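Local coordinates for protein carboxylase (Deinococcus radiodurans, PDB 5H80) that probably catalyses the ATP-dependent carboxylation of biotin, acting as the biotin carboxylase domain of a single-chain bacterial carboxylase, at residues H251-D256 and E329-T334; L266-P271 and A368-V373; V323-T328 and L422-V427; H237-V242 and R255-Q260. All blocks are in the same frame, centred on the assembly; numbering follows the deposited sequence.

Overall arrangement
From the N terminus, interaction 4 comes first: residues 237-242 and 255-260 pair within the beta hairpin of strands 236-245 and 249-256. Interaction 1 starts on the same second strand, shares Arg255 and Asp256 with interaction 4, and closes a loop of 72 residues onto the end of helix 325-332. Interaction 2 opens at 266-271 inside that loop and closes beyond it at 368-373, so the two cross. Interaction 3 runs from the start of the same helix to strand 421-429 and crosses both. The helix thus touches strands of two antiparallel sheets, one containing the hairpin and the other strands 264-270, 367-374 and 421-429.

Interaction 1. Residues H251-D256 and E329-T334; sequences HLWERD and EEWCGT. With EDO (1,2-ethanediol), chain G.
The indole of Trp253 receives Cys332 SG at its edge: the sulfur is 3.6 Å from Trp253 CE3, and its line to the centroid of the six-membered ring runs 75° off the normal, which makes this a Cys sulfur-aromatic contact. One face of that indole is covered towards the rim by His251 CE1. His251 ND1 accepts a hydrogen bond of 3.0 Å from Trp253 N, which lies in the imidazole plane and, with NE2 bonded to Pro358 O, limits the ring's rotation. The second indole, Trp331, stands obliquely to the first, their planes 60° apart. With CG anti to the backbone N (chi1 -179°), Trp331 reaches from the helix to the strand, bringing CZ3 to 3.8 Å from Trp253 CB and 3.7 Å from Glu254 O. Leu252 CG approaches Thr334 CG2 at 4.3 Å. The contact joins the last turn of helix 325-332, after which Gly333 leaves helical angles with positive phi, to outer strand 249-256 of a four-stranded sheet in the ATP-binding, ATP-grasp part of the enzyme. Glu330 OE2 accepts a hydrogen bond of 2.7 Å from O1 of an ethanediol, probably from the crystallisation liquor, that also bonds Arg430 of the second subunit. No hydrogen bond joins the two segments: Trp253 NE1 has its partner at Ala361, and the Glu254 carboxylate meets Arg280 and Ala272 N, which implies that van der Waals and sulfur-aromatic contact hold this interface.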
loop_
_atom_site.group_PDB
_atom_site.type_symbol
_atom_site.label_atom_id
_atom_site.label_comp_id
_atom_site.label_asym_id
_atom_site.label_seq_id
_atom_site.Cartn_x
_atom_site.Cartn_y
_atom_site.Cartn_z
ATOM N N HIS A 251 -8.140 20.132 -6.847
ATOM C CA HIS A 251 -6.756 19.825 -6.819
ATOM C C HIS A 251 -6.470 18.720 -5.783
ATOM O O HIS A 251 -7.223 18.517 -4.832
ATOM C CB HIS A 251 -5.874 21.009 -6.619
ATOM C CG HIS A 251 -5.899 21.558 -5.204
ATOM N ND1 HIS A 251 -5.142 21.068 -4.176
ATOM C CD2 HIS A 251 -6.702 22.498 -4.646
ATOM C CE1 HIS A 251 -5.395 21.767 -3.057
ATOM N NE2 HIS A 251 -6.390 22.554 -3.315
ATOM N N LEU A 252 -5.416 18.017 -6.044
ATOM C CA LEU A 252 -4.746 17.047 -5.079
ATOM C C LEU A 252 -3.328 17.551 -4.694
ATOM O O LEU A 252 -2.367 16.749 -4.641
ATOM C CB LEU A 252 -4.778 15.584 -5.539
ATOM C CG LEU A 252 -6.081 14.822 -5.514
ATOM C CD1 LEU A 252 -6.749 14.895 -4.124
ATOM C CD2 LEU A 252 -6.906 15.358 -6.600
ATOM N N TRP A 253 -3.146 18.884 -4.511
ATOM C CA TRP A 253 -1.909 19.483 -4.108
ATOM C C TRP A 253 -0.796 19.230 -5.139
ATOM O O TRP A 253 -1.085 19.044 -6.329
ATOM C CB TRP A 253 -1.492 19.034 -2.632
ATOM C CG TRP A 253 -2.595 19.483 -1.646
ATOM C CD1 TRP A 253 -2.713 20.676 -1.004
ATOM C CD2 TRP A 253 -3.631 18.647 -1.136
ATOM N NE1 TRP A 253 -3.790 20.650 -0.163
ATOM C CE2 TRP A 253 -4.391 19.429 -0.238
ATOM C CE3 TRP A 253 -4.030 17.297 -1.413
ATOM C CZ2 TRP A 253 -5.505 18.891 0.464
ATOM C CZ3 TRP A 253 -5.199 16.789 -0.726
ATOM C CH2 TRP A 253 -5.831 17.556 0.207
ATOM N N GLU A 254 0.432 19.103 -4.684
ATOM C CA GLU A 254 1.593 19.125 -5.511
ATOM C C GLU A 254 2.438 17.900 -5.511
ATOM O O GLU A 254 2.459 17.091 -4.551
ATOM C CB GLU A 254 2.453 20.348 -5.231
ATOM C CG GLU A 254 3.476 20.362 -4.116
ATOM C CD GLU A 254 2.902 20.240 -2.690
ATOM O OE1 GLU A 254 1.690 20.460 -2.543
ATOM O OE2 GLU A 254 3.751 19.984 -1.836
ATOM N N ARG A 255 3.386 17.868 -6.460
ATOM C CA ARG A 255 4.492 16.876 -6.508
ATOM C C ARG A 255 5.747 17.567 -6.959
ATOM O O ARG A 255 5.648 18.602 -7.682
ATOM C CB ARG A 255 4.231 15.766 -7.538
ATOM C CG ARG A 255 3.140 14.792 -7.304
ATOM C CD ARG A 255 2.847 13.819 -8.444
ATOM N NE ARG A 255 2.331 14.413 -9.675
ATOM C CZ ARG A 255 1.074 14.399 -10.062
ATOM N NH1 ARG A 255 0.087 13.844 -9.324
ATOM N NH2 ARG A 255 0.776 14.922 -11.215
ATOM N N ASP A 256 6.895 17.083 -6.469
ATOM C CA ASP A 256 8.183 17.640 -6.829
ATOM C C ASP A 256 8.961 16.574 -7.520
ATOM O O ASP A 256 9.258 15.514 -6.947
ATOM C CB ASP A 256 8.895 18.167 -5.666
ATOM C CG ASP A 256 10.192 18.943 -5.983
ATOM O OD1 ASP A 256 11.105 18.372 -6.601
ATOM O OD2 ASP A 256 10.199 20.108 -5.498
ATOM N N GLU A 329 -1.530 9.580 -5.128
ATOM C CA GLU A 329 -2.485 8.528 -4.653
ATOM C C GLU A 329 -2.099 8.082 -3.254
ATOM O O GLU A 329 -2.976 7.989 -2.381
ATOM C CB GLU A 329 -2.469 7.338 -5.669
ATOM C CG GLU A 329 -3.195 7.707 -6.972
ATOM C CD GLU A 329 -3.517 6.464 -7.841
ATOM O OE1 GLU A 329 -2.787 5.466 -7.743
ATOM O OE2 GLU A 329 -4.499 6.482 -8.574
ATOM N N GLU A 330 -0.880 7.701 -3.007
ATOM C CA GLU A 330 -0.527 7.105 -1.711
ATOM C C GLU A 330 -0.446 8.196 -0.606
ATOM O O GLU A 330 -0.854 7.924 0.585
ATOM C CB GLU A 330 0.751 6.294 -1.871
ATOM C CG GLU A 330 0.742 5.026 -2.744
ATOM C CD GLU A 330 -0.324 4.150 -2.411
ATOM O OE1 GLU A 330 -0.433 3.780 -1.199
ATOM O OE2 GLU A 330 -1.161 3.894 -3.242
ATOM N N TRP A 331 0.135 9.359 -0.904
ATOM C CA TRP A 331 0.087 10.482 0.017
ATOM C C TRP A 331 -1.356 10.864 0.418
ATOM O O TRP A 331 -1.648 11.006 1.644
ATOM C CB TRP A 331 0.857 11.692 -0.547
ATOM C CG TRP A 331 0.881 12.877 0.335
ATOM C CD1 TRP A 331 0.997 12.911 1.752
ATOM C CD2 TRP A 331 0.768 14.191 -0.083
ATOM N NE1 TRP A 331 0.998 14.195 2.182
ATOM C CE2 TRP A 331 0.908 15.023 1.068
ATOM C CE3 TRP A 331 0.691 14.814 -1.370
ATOM C CZ2 TRP A 331 0.919 16.401 0.992
ATOM C CZ3 TRP A 331 0.628 16.159 -1.429
ATOM C CH2 TRP A 331 0.739 16.992 -0.233
ATOM N N CYS A 332 -2.257 11.077 -0.552
ATOM C CA CYS A 332 -3.586 11.641 -0.347
ATOM C C CYS A 332 -4.604 10.554 0.056
ATOM O O CYS A 332 -5.681 10.876 0.544
ATOM C CB CYS A 332 -4.068 12.390 -1.578
ATOM S SG CYS A 332 -3.106 13.903 -1.957
ATOM N N GLY A 333 -4.312 9.265 -0.200
ATOM C CA GLY A 333 -5.276 8.169 -0.068
ATOM C C GLY A 333 -6.443 8.327 -0.987
ATOM O O GLY A 333 -7.573 8.629 -0.541
ATOM N N THR A 334 -6.141 8.335 -2.308
ATOM C CA THR A 334 -7.158 8.557 -3.294
ATOM C C THR A 334 -6.745 7.662 -4.481
ATOM O O THR A 334 -5.528 7.502 -4.734
ATOM C CB THR A 334 -7.235 10.073 -3.706
ATOM O OG1 THR A 334 -8.413 10.343 -4.406
ATOM C CG2 THR A 334 -6.180 10.610 -4.644
HETATM C C1 EDO G . -4.269 3.443 -4.371
HETATM O O1 EDO G . -3.864 4.124 -3.168
HETATM C C2 EDO G . -5.554 3.925 -4.966
HETATM O O2 EDO G . -6.470 3.806 -3.857
#

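Interaction 2. Residues L266-P271 and A368-V373; sequences LLEFAP and AVQARV
Strand residues Leu267 to Ala270 run antiparallel to Ala368 to Val373, with axes 4.7 Å apart at closest and directions 164° apart; Glu268-Gln370 and Ala270-Ala368 are hydrogen-bonded pairs, while Leu267-Ala371 and Phe269-Val369 are non-hydrogen-bonded ones. On the face bearing Glu268 and Gln370, Arg372 grips the carboxylate side-on. Its NH2 makes a short 2.5 Å bond to the syn lone pair of Glu268 OE2, and its NE donates almost straight to Glu268 OE1 at 3.2 Å. The same OE1 takes a second hydrogen bond, 2.9 Å from Gln370 NE2, which arrives from the opposite face of the carboxylate plane. The two donors thus pin the rotation of the group. These strands belong to the antiparallel sheet that joins the ATP-grasp part to the C-terminal part of a biotin carboxylase, and in relatives this region borders the active site; here Arg372 also forms a salt bridge with Glu324, and the amide oxygen of Gln370 has its partner at Thr326. On the other face of the sheet, Val369 holds CG2 anti to its backbone N, placing that methyl over the Phe269 ring, 3.6 Å from the centroid and 15° off the normal, a CH-pi contact. Next to this pair, Leu267 CD2 packs on Ala371 CB at 3.6 Å. Where the pairing ends, beside the cis-proline Pro271, one water donates to Pro271 O at 2.8 Å and to Ala368 O.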
loop_
_atom_site.group_PDB
_atom_site.type_symbol
_atom_site.label_atom_id
_atom_site.label_comp_id
_atom_site.label_asym_id
_atom_site.label_seq_id
_atom_site.Cartn_x
_atom_site.Cartn_y
_atom_site.Cartn_z
ATOM N N LEU A 266 13.386 10.873 -12.230
ATOM C CA LEU A 266 13.786 9.661 -11.571
ATOM C C LEU A 266 13.136 9.516 -10.213
ATOM O O LEU A 266 12.779 8.400 -9.856
ATOM C CB LEU A 266 15.322 9.530 -11.369
ATOM C CG LEU A 266 16.099 9.402 -12.659
ATOM C CD1 LEU A 266 17.584 9.537 -12.400
ATOM C CD2 LEU A 266 15.757 8.025 -13.256
ATOM N N LEU A 267 13.074 10.587 -9.423
ATOM C CA LEU A 267 12.502 10.543 -8.046
ATOM C C LEU A 267 11.410 11.608 -7.935
ATOM O O LEU A 267 11.571 12.731 -8.411
ATOM C CB LEU A 267 13.476 10.782 -6.905
ATOM C CG LEU A 267 14.596 9.795 -6.784
ATOM C CD1 LEU A 267 15.698 10.311 -5.952
ATOM C CD2 LEU A 267 14.109 8.387 -6.315
ATOM N N GLU A 268 10.218 11.213 -7.537
ATOM C CA GLU A 268 9.111 12.177 -7.534
ATOM C C GLU A 268 8.527 12.134 -6.131
ATOM O O GLU A 268 8.106 11.081 -5.682
ATOM C CB GLU A 268 8.124 11.784 -8.638
ATOM C CG GLU A 268 8.823 11.848 -10.036
ATOM C CD GLU A 268 8.373 10.808 -11.019
ATOM O OE1 GLU A 268 8.365 9.609 -10.688
ATOM O OE2 GLU A 268 8.042 11.235 -12.135
ATOM N N PHE A 269 8.369 13.298 -5.510
ATOM C CA PHE A 269 7.949 13.438 -4.095
ATOM C C PHE A 269 6.535 14.093 -3.947
ATOM O O PHE A 269 6.149 14.966 -4.669
ATOM C CB PHE A 269 8.989 14.236 -3.352
ATOM C CG PHE A 269 10.245 13.608 -3.269
ATOM C CD1 PHE A 269 10.642 12.990 -2.100
ATOM C CD2 PHE A 269 11.153 13.624 -4.324
ATOM C CE1 PHE A 269 11.856 12.450 -1.984
ATOM C CE2 PHE A 269 12.435 13.083 -4.167
ATOM C CZ PHE A 269 12.740 12.415 -3.030
ATOM N N ALA A 270 5.661 13.625 -3.016
ATOM C CA ALA A 270 4.367 14.298 -2.752
ATOM C C ALA A 270 4.312 14.187 -1.164
ATOM O O ALA A 270 4.365 13.030 -0.600
ATOM C CB ALA A 270 3.198 13.731 -3.450
ATOM N N PRO A 271 4.339 15.305 -0.449
ATOM C CA PRO A 271 4.449 16.665 -0.898
ATOM C C PRO A 271 5.790 17.028 -1.440
ATOM O O PRO A 271 6.797 16.305 -1.351
ATOM C CB PRO A 271 4.227 17.468 0.385
ATOM C CG PRO A 271 4.793 16.585 1.469
ATOM C CD PRO A 271 4.479 15.193 1.040
ATOM N N ALA A 368 5.311 10.887 0.634
ATOM C CA ALA A 368 5.615 9.675 -0.210
ATOM C C ALA A 368 6.604 10.048 -1.335
ATOM O O ALA A 368 6.800 11.283 -1.667
ATOM C CB ALA A 368 4.360 9.102 -0.784
ATOM N N VAL A 369 7.294 9.066 -1.809
ATOM C CA VAL A 369 8.197 9.202 -2.945
ATOM C C VAL A 369 8.027 7.978 -3.899
ATOM O O VAL A 369 7.888 6.842 -3.481
ATOM C CB VAL A 369 9.643 9.351 -2.492
ATOM C CG1 VAL A 369 10.268 8.144 -1.743
ATOM C CG2 VAL A 369 10.611 9.523 -3.595
ATOM N N GLN A 370 8.185 8.245 -5.189
ATOM C CA GLN A 370 8.253 7.242 -6.211
ATOM C C GLN A 370 9.616 7.204 -6.830
ATOM O O GLN A 370 10.204 8.280 -7.109
ATOM C CB GLN A 370 7.234 7.513 -7.355
ATOM C CG GLN A 370 7.439 6.624 -8.645
ATOM C CD GLN A 370 6.280 6.680 -9.587
ATOM O OE1 GLN A 370 5.283 5.966 -9.428
ATOM N NE2 GLN A 370 6.372 7.497 -10.611
ATOM N N ALA A 371 10.171 6.033 -6.989
ATOM C CA ALA A 371 11.411 5.914 -7.758
ATOM C C ALA A 371 11.088 5.089 -9.068
ATOM O O ALA A 371 10.402 4.098 -9.028
ATOM C CB ALA A 371 12.487 5.289 -6.999
ATOM N N ARG A 372 11.573 5.579 -10.235
ATOM C CA ARG A 372 11.433 4.789 -11.455
ATOM C C ARG A 372 12.643 3.784 -11.622
ATOM O O ARG A 372 13.846 4.199 -11.795
ATOM C CB ARG A 372 11.412 5.812 -12.571
ATOM C CG ARG A 372 10.239 6.879 -12.467
ATOM C CD ARG A 372 9.983 7.621 -13.824
ATOM N NE ARG A 372 9.056 8.783 -13.696
ATOM C CZ ARG A 372 8.570 9.484 -14.736
ATOM N NH1 ARG A 372 8.766 9.071 -15.966
ATOM N NH2 ARG A 372 7.805 10.540 -14.544
ATOM N N VAL A 373 12.325 2.508 -11.562
ATOM C CA VAL A 373 13.278 1.414 -11.860
ATOM C C VAL A 373 13.394 1.137 -13.336
ATOM O O VAL A 373 12.357 0.767 -13.945
ATOM C CB VAL A 373 12.992 0.199 -11.014
ATOM C CG1 VAL A 373 14.061 -0.852 -11.211
ATOM C CG2 VAL A 373 12.837 0.630 -9.546
HETATM O O HOH W 1 7.418 13.853 -0.045
#

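Interaction 3. Residues V323-T328 and L422-V427; sequences VEHTVT and LAKVVV
Lys424 reaches from strand 421-429 towards the loop that enters helix 325-332, placing its ammonium group at the helix start; this is helix-on-sheet packing between the ATP-grasp part and the C-terminal part of the biotin carboxylase fold. The side chain runs extended to CD and then bends at chi3 (-60°). Past that bend, NZ donates a 2.7 Å hydrogen bond to Val323 O, in the carbonyl plane and on a lone pair, with a C=O...N angle of 138°. The aliphatic part packs closely too: Lys424 CD lies 3.5 Å from Val323 CG1, tighter than usual van der Waals contact, and the two side chains cross obliquely. From the helix, the methyl of Thr326 comes up beside the ammonium, CG2 lying 3.5 Å from Lys424 NZ, while the His325 side chain stands at about a right angle to the lysine. Lys424 NZ has a salt bridge to Glu42 as well, and an alanine here would probably leave Val323 O and the Glu42 carboxylate without this donor and open a gap beside Val323 CG1. Two residues further along the strand, Val426 turns the same way and meets the helix with CG2, 3.5 Å from Thr326 OG1, a hydroxyl that is itself hydrogen-bonded to Gln370 OE1. Thr326 CG2 has a second contact besides Lys424: it lies 3.7 Å above the plane of the His325 ring, offset towards the rim.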
loop_
_atom_site.group_PDB
_atom_site.type_symbol
_atom_site.label_atom_id
_atom_site.label_comp_id
_atom_site.label_asym_id
_atom_site.label_seq_id
_atom_site.Cartn_x
_atom_site.Cartn_y
_atom_site.Cartn_z
ATOM N N VAL A 323 2.729 9.614 -15.134
ATOM C CA VAL A 323 3.424 8.478 -14.599
ATOM C C VAL A 323 3.466 8.584 -13.044
ATOM O O VAL A 323 3.268 7.500 -12.348
ATOM C CB VAL A 323 4.907 8.417 -15.091
ATOM C CG1 VAL A 323 5.688 7.345 -14.376
ATOM C CG2 VAL A 323 4.933 8.006 -16.567
ATOM N N GLU A 324 3.777 9.781 -12.525
ATOM C CA GLU A 324 3.894 10.015 -11.118
ATOM C C GLU A 324 2.557 10.197 -10.348
ATOM O O GLU A 324 2.628 10.712 -9.224
ATOM C CB GLU A 324 4.887 11.125 -10.840
ATOM C CG GLU A 324 4.576 12.443 -11.354
ATOM C CD GLU A 324 4.946 12.720 -12.818
ATOM O OE1 GLU A 324 5.084 11.778 -13.624
ATOM O OE2 GLU A 324 5.102 13.938 -13.141
ATOM N N HIS A 325 1.362 9.889 -10.965
ATOM C CA HIS A 325 0.077 10.105 -10.344
ATOM C C HIS A 325 0.103 9.162 -9.079
ATOM O O HIS A 325 -0.499 9.568 -8.074
ATOM C CB HIS A 325 -1.068 9.691 -11.243
ATOM C CG HIS A 325 -1.192 8.193 -11.424
ATOM N ND1 HIS A 325 -0.439 7.454 -12.295
ATOM C CD2 HIS A 325 -1.968 7.286 -10.752
ATOM C CE1 HIS A 325 -0.760 6.151 -12.208
ATOM N NE2 HIS A 325 -1.695 6.025 -11.274
ATOM N N THR A 326 0.886 8.092 -9.201
ATOM C CA THR A 326 0.985 7.131 -8.023
ATOM C C THR A 326 1.366 7.777 -6.647
ATOM O O THR A 326 0.784 7.395 -5.531
ATOM C CB THR A 326 2.021 6.090 -8.284
ATOM O OG1 THR A 326 3.233 6.785 -8.504
ATOM C CG2 THR A 326 1.643 5.219 -9.524
ATOM N N VAL A 327 2.314 8.672 -6.604
ATOM C CA VAL A 327 2.732 9.293 -5.296
ATOM C C VAL A 327 1.654 10.121 -4.609
ATOM O O VAL A 327 1.499 10.083 -3.382
ATOM C CB VAL A 327 4.034 10.131 -5.357
ATOM C CG1 VAL A 327 5.267 9.291 -5.204
ATOM C CG2 VAL A 327 4.150 10.963 -6.625
ATOM N N THR A 328 0.863 10.849 -5.402
ATOM C CA THR A 328 -0.227 11.581 -4.926
ATOM C C THR A 328 -1.271 10.656 -4.393
ATOM O O THR A 328 -1.827 10.908 -3.342
ATOM C CB THR A 328 -0.848 12.380 -6.104
ATOM O OG1 THR A 328 0.112 13.344 -6.548
ATOM C CG2 THR A 328 -2.123 13.072 -5.745
ATOM N N LEU A 422 10.833 -0.420 -15.981
ATOM C CA LEU A 422 10.516 -1.792 -15.540
ATOM C C LEU A 422 9.506 -1.796 -14.395
ATOM O O LEU A 422 8.572 -2.583 -14.414
ATOM C CB LEU A 422 11.754 -2.500 -15.029
ATOM C CG LEU A 422 12.847 -2.999 -16.057
ATOM C CD1 LEU A 422 14.065 -3.516 -15.288
ATOM C CD2 LEU A 422 12.248 -3.970 -17.074
ATOM N N ALA A 423 9.705 -0.859 -13.416
ATOM C CA ALA A 423 8.716 -0.775 -12.345
ATOM C C ALA A 423 8.752 0.565 -11.640
ATOM O O ALA A 423 9.816 1.194 -11.563
ATOM C CB ALA A 423 8.969 -1.890 -11.325
ATOM N N LYS A 424 7.644 0.932 -11.043
ATOM C CA LYS A 424 7.621 2.132 -10.205
ATOM C C LYS A 424 7.457 1.722 -8.729
ATOM O O LYS A 424 6.548 1.035 -8.476
ATOM C CB LYS A 424 6.573 3.105 -10.613
ATOM C CG LYS A 424 6.557 3.464 -12.113
ATOM C CD LYS A 424 5.435 4.447 -12.506
ATOM C CE LYS A 424 3.985 3.997 -12.252
ATOM N NZ LYS A 424 2.875 4.838 -12.799
ATOM N N VAL A 425 8.341 2.170 -7.864
ATOM C CA VAL A 425 8.302 1.847 -6.452
ATOM C C VAL A 425 7.925 3.055 -5.675
ATOM O O VAL A 425 8.672 4.065 -5.684
ATOM C CB VAL A 425 9.648 1.332 -5.970
ATOM C CG1 VAL A 425 9.724 1.040 -4.406
ATOM C CG2 VAL A 425 10.049 0.088 -6.800
ATOM N N VAL A 426 6.815 2.940 -4.946
ATOM C CA VAL A 426 6.242 4.079 -4.234
ATOM C C VAL A 426 6.392 3.739 -2.767
ATOM O O VAL A 426 5.952 2.643 -2.351
ATOM C CB VAL A 426 4.820 4.403 -4.596
ATOM C CG1 VAL A 426 4.314 5.623 -3.899
ATOM C CG2 VAL A 426 4.698 4.571 -6.152
ATOM N N VAL A 427 6.983 4.658 -2.024
ATOM C CA VAL A 427 7.108 4.399 -0.591
ATOM C C VAL A 427 6.434 5.508 0.177
ATOM O O VAL A 427 6.476 6.674 -0.223
ATOM C CB VAL A 427 8.517 4.226 -0.213
ATOM C CG1 VAL A 427 8.687 4.249 1.254
ATOM C CG2 VAL A 427 9.075 2.915 -0.742
#

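Interaction 4. Residues H237-V242 and R255-Q260; sequences HIEVQV and RDCTVQ
Arg255 bends at chi3 (-66°) and Glu239 sets CG between its own backbone N and carbonyl carbon (chi1 62°), which brings the guanidinium and the carboxylate together on one side of the hairpin. Their planes stand 90° apart, and Arg255 NE donates along a nearly straight 2.9 Å salt bridge to the anti lone pair of Glu239 OE2. End-on, the guanidinium grips one amide oxygen twice: NH1 meets Gln241 OE1 in its carbonyl plane at 2.8 Å, and NH2 reaches the same atom from above that plane at 3.1 Å. A leucine in place of Arg255 would probably leave Glu239 OE2 and Gln241 OE1 without these donors, with the amide still held by its NE2 bond to Val242 O. Glu239 OE1 accepts from His237 NE2 at 3.1 Å, the donor lying above the carboxylate plane. Asp256 OD1 takes Thr258 N in an Asx turn, and Thr258 OG1 in turn accepts from His237 N at 2.9 Å. Strand 236-245 pairs with strand 249-256 in the hairpin and with strand 299-306 beyond it; Ile238 and Val240 pack on helix 277-293, whereas Arg255 touches Ala270 of strand 264-270 and bonds Thr328 of helix 325-332.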
loop_
_atom_site.group_PDB
_atom_site.type_symbol
_atom_site.label_atom_id
_atom_site.label_comp_id
_atom_site.label_asym_id
_atom_site.label_seq_id
_atom_site.Cartn_x
_atom_site.Cartn_y
_atom_site.Cartn_z
ATOM N N HIS A 237 11.249 21.664 -9.894
ATOM C CA HIS A 237 10.164 21.303 -10.751
ATOM C C HIS A 237 9.073 20.936 -9.808
ATOM O O HIS A 237 9.196 19.941 -9.152
ATOM C CB HIS A 237 10.488 20.150 -11.644
ATOM C CG HIS A 237 9.319 19.661 -12.458
ATOM N ND1 HIS A 237 9.287 19.760 -13.831
ATOM C CD2 HIS A 237 8.143 19.061 -12.111
ATOM C CE1 HIS A 237 8.133 19.308 -14.287
ATOM N NE2 HIS A 237 7.477 18.761 -13.282
ATOM N N ILE A 238 8.074 21.774 -9.743
ATOM C CA ILE A 238 6.875 21.540 -8.881
ATOM C C ILE A 238 5.577 21.625 -9.698
ATOM O O ILE A 238 5.370 22.559 -10.439
ATOM C CB ILE A 238 6.868 22.511 -7.706
ATOM C CG1 ILE A 238 8.146 22.479 -6.847
ATOM C CG2 ILE A 238 5.732 22.105 -6.790
ATOM C CD1 ILE A 238 8.137 23.398 -5.590
ATOM N N GLU A 239 4.729 20.591 -9.599
ATOM C CA GLU A 239 3.588 20.436 -10.514
ATOM C C GLU A 239 2.377 20.228 -9.644
ATOM O O GLU A 239 2.473 19.614 -8.583
ATOM C CB GLU A 239 3.727 19.298 -11.485
ATOM C CG GLU A 239 3.843 17.847 -10.875
ATOM C CD GLU A 239 4.273 16.786 -11.896
ATOM O OE1 GLU A 239 4.820 17.123 -12.986
ATOM O OE2 GLU A 239 4.058 15.607 -11.643
ATOM N N VAL A 240 1.269 20.632 -10.166
ATOM C CA VAL A 240 0.003 20.550 -9.415
ATOM C C VAL A 240 -0.955 19.621 -10.074
ATOM O O VAL A 240 -1.229 19.738 -11.235
ATOM C CB VAL A 240 -0.674 21.956 -9.224
ATOM C CG1 VAL A 240 -2.000 21.770 -8.634
ATOM C CG2 VAL A 240 0.193 22.929 -8.456
ATOM N N GLN A 241 -1.511 18.628 -9.323
ATOM C CA GLN A 241 -2.541 17.753 -9.827
ATOM C C GLN A 241 -3.913 18.388 -9.748
ATOM O O GLN A 241 -4.355 18.752 -8.599
ATOM C CB GLN A 241 -2.548 16.471 -8.940
ATOM C CG GLN A 241 -3.560 15.488 -9.385
ATOM C CD GLN A 241 -3.187 14.793 -10.755
ATOM O OE1 GLN A 241 -2.227 14.100 -10.850
ATOM N NE2 GLN A 241 -3.943 15.204 -11.856
ATOM N N VAL A 242 -4.523 18.543 -10.925
ATOM C CA VAL A 242 -5.890 18.930 -11.104
ATOM C C VAL A 242 -6.867 17.871 -11.544
ATOM O O VAL A 242 -6.583 16.892 -12.211
ATOM C CB VAL A 242 -5.974 20.188 -12.010
ATOM C CG1 VAL A 242 -7.391 20.601 -12.343
ATOM C CG2 VAL A 242 -5.228 21.348 -11.337
ATOM N N ARG A 255 3.386 17.868 -6.460
ATOM C CA ARG A 255 4.492 16.876 -6.508
ATOM C C ARG A 255 5.747 17.567 -6.959
ATOM O O ARG A 255 5.648 18.602 -7.682
ATOM C CB ARG A 255 4.231 15.766 -7.538
ATOM C CG ARG A 255 3.140 14.792 -7.304
ATOM C CD ARG A 255 2.847 13.819 -8.444
ATOM N NE ARG A 255 2.331 14.413 -9.675
ATOM C CZ ARG A 255 1.074 14.399 -10.062
ATOM N NH1 ARG A 255 0.087 13.844 -9.324
ATOM N NH2 ARG A 255 0.776 14.922 -11.215
ATOM N N ASP A 256 6.895 17.083 -6.469
ATOM C CA ASP A 256 8.183 17.640 -6.829
ATOM C C ASP A 256 8.961 16.574 -7.520
ATOM O O ASP A 256 9.258 15.514 -6.947
ATOM C CB ASP A 256 8.895 18.167 -5.666
ATOM C CG ASP A 256 10.192 18.943 -5.983
ATOM O OD1 ASP A 256 11.105 18.372 -6.601
ATOM O OD2 ASP A 256 10.199 20.108 -5.498
ATOM N N CYS A 257 9.340 16.918 -8.721
ATOM C CA CYS A 257 10.021 15.988 -9.622
ATOM C C CYS A 257 11.386 16.601 -10.065
ATOM O O CYS A 257 11.798 16.457 -11.237
ATOM C CB CYS A 257 9.223 15.750 -10.846
ATOM S SG CYS A 257 7.494 15.243 -10.529
ATOM N N THR A 258 12.071 17.239 -9.150
ATOM C CA THR A 258 13.314 17.972 -9.459
ATOM C C THR A 258 14.499 17.125 -9.905
ATOM O O THR A 258 15.327 17.530 -10.711
ATOM C CB THR A 258 13.640 18.877 -8.266
ATOM O OG1 THR A 258 12.591 19.849 -8.019
ATOM C CG2 THR A 258 15.124 19.528 -8.387
ATOM N N VAL A 259 14.659 15.944 -9.323
ATOM C CA VAL A 259 15.771 15.038 -9.626
ATOM C C VAL A 259 15.487 14.344 -11.014
ATOM O O VAL A 259 14.581 13.514 -11.180
ATOM C CB VAL A 259 15.926 14.008 -8.499
ATOM C CG1 VAL A 259 16.991 13.006 -8.890
ATOM C CG2 VAL A 259 16.168 14.712 -7.138
ATOM N N GLN A 260 16.193 14.882 -12.029
ATOM C CA GLN A 260 16.030 14.480 -13.457
ATOM C C GLN A 260 17.376 14.207 -14.053
ATOM O O GLN A 260 18.297 14.796 -13.630
ATOM C CB GLN A 260 15.466 15.641 -14.238
ATOM C CG GLN A 260 14.206 16.136 -13.669
ATOM C CD GLN A 260 13.535 17.263 -14.394
ATOM O OE1 GLN A 260 13.927 17.637 -15.490
ATOM N NE2 GLN A 260 12.421 17.735 -13.818
HETATM O O HOH W 2 11.352 20.350 -15.879
#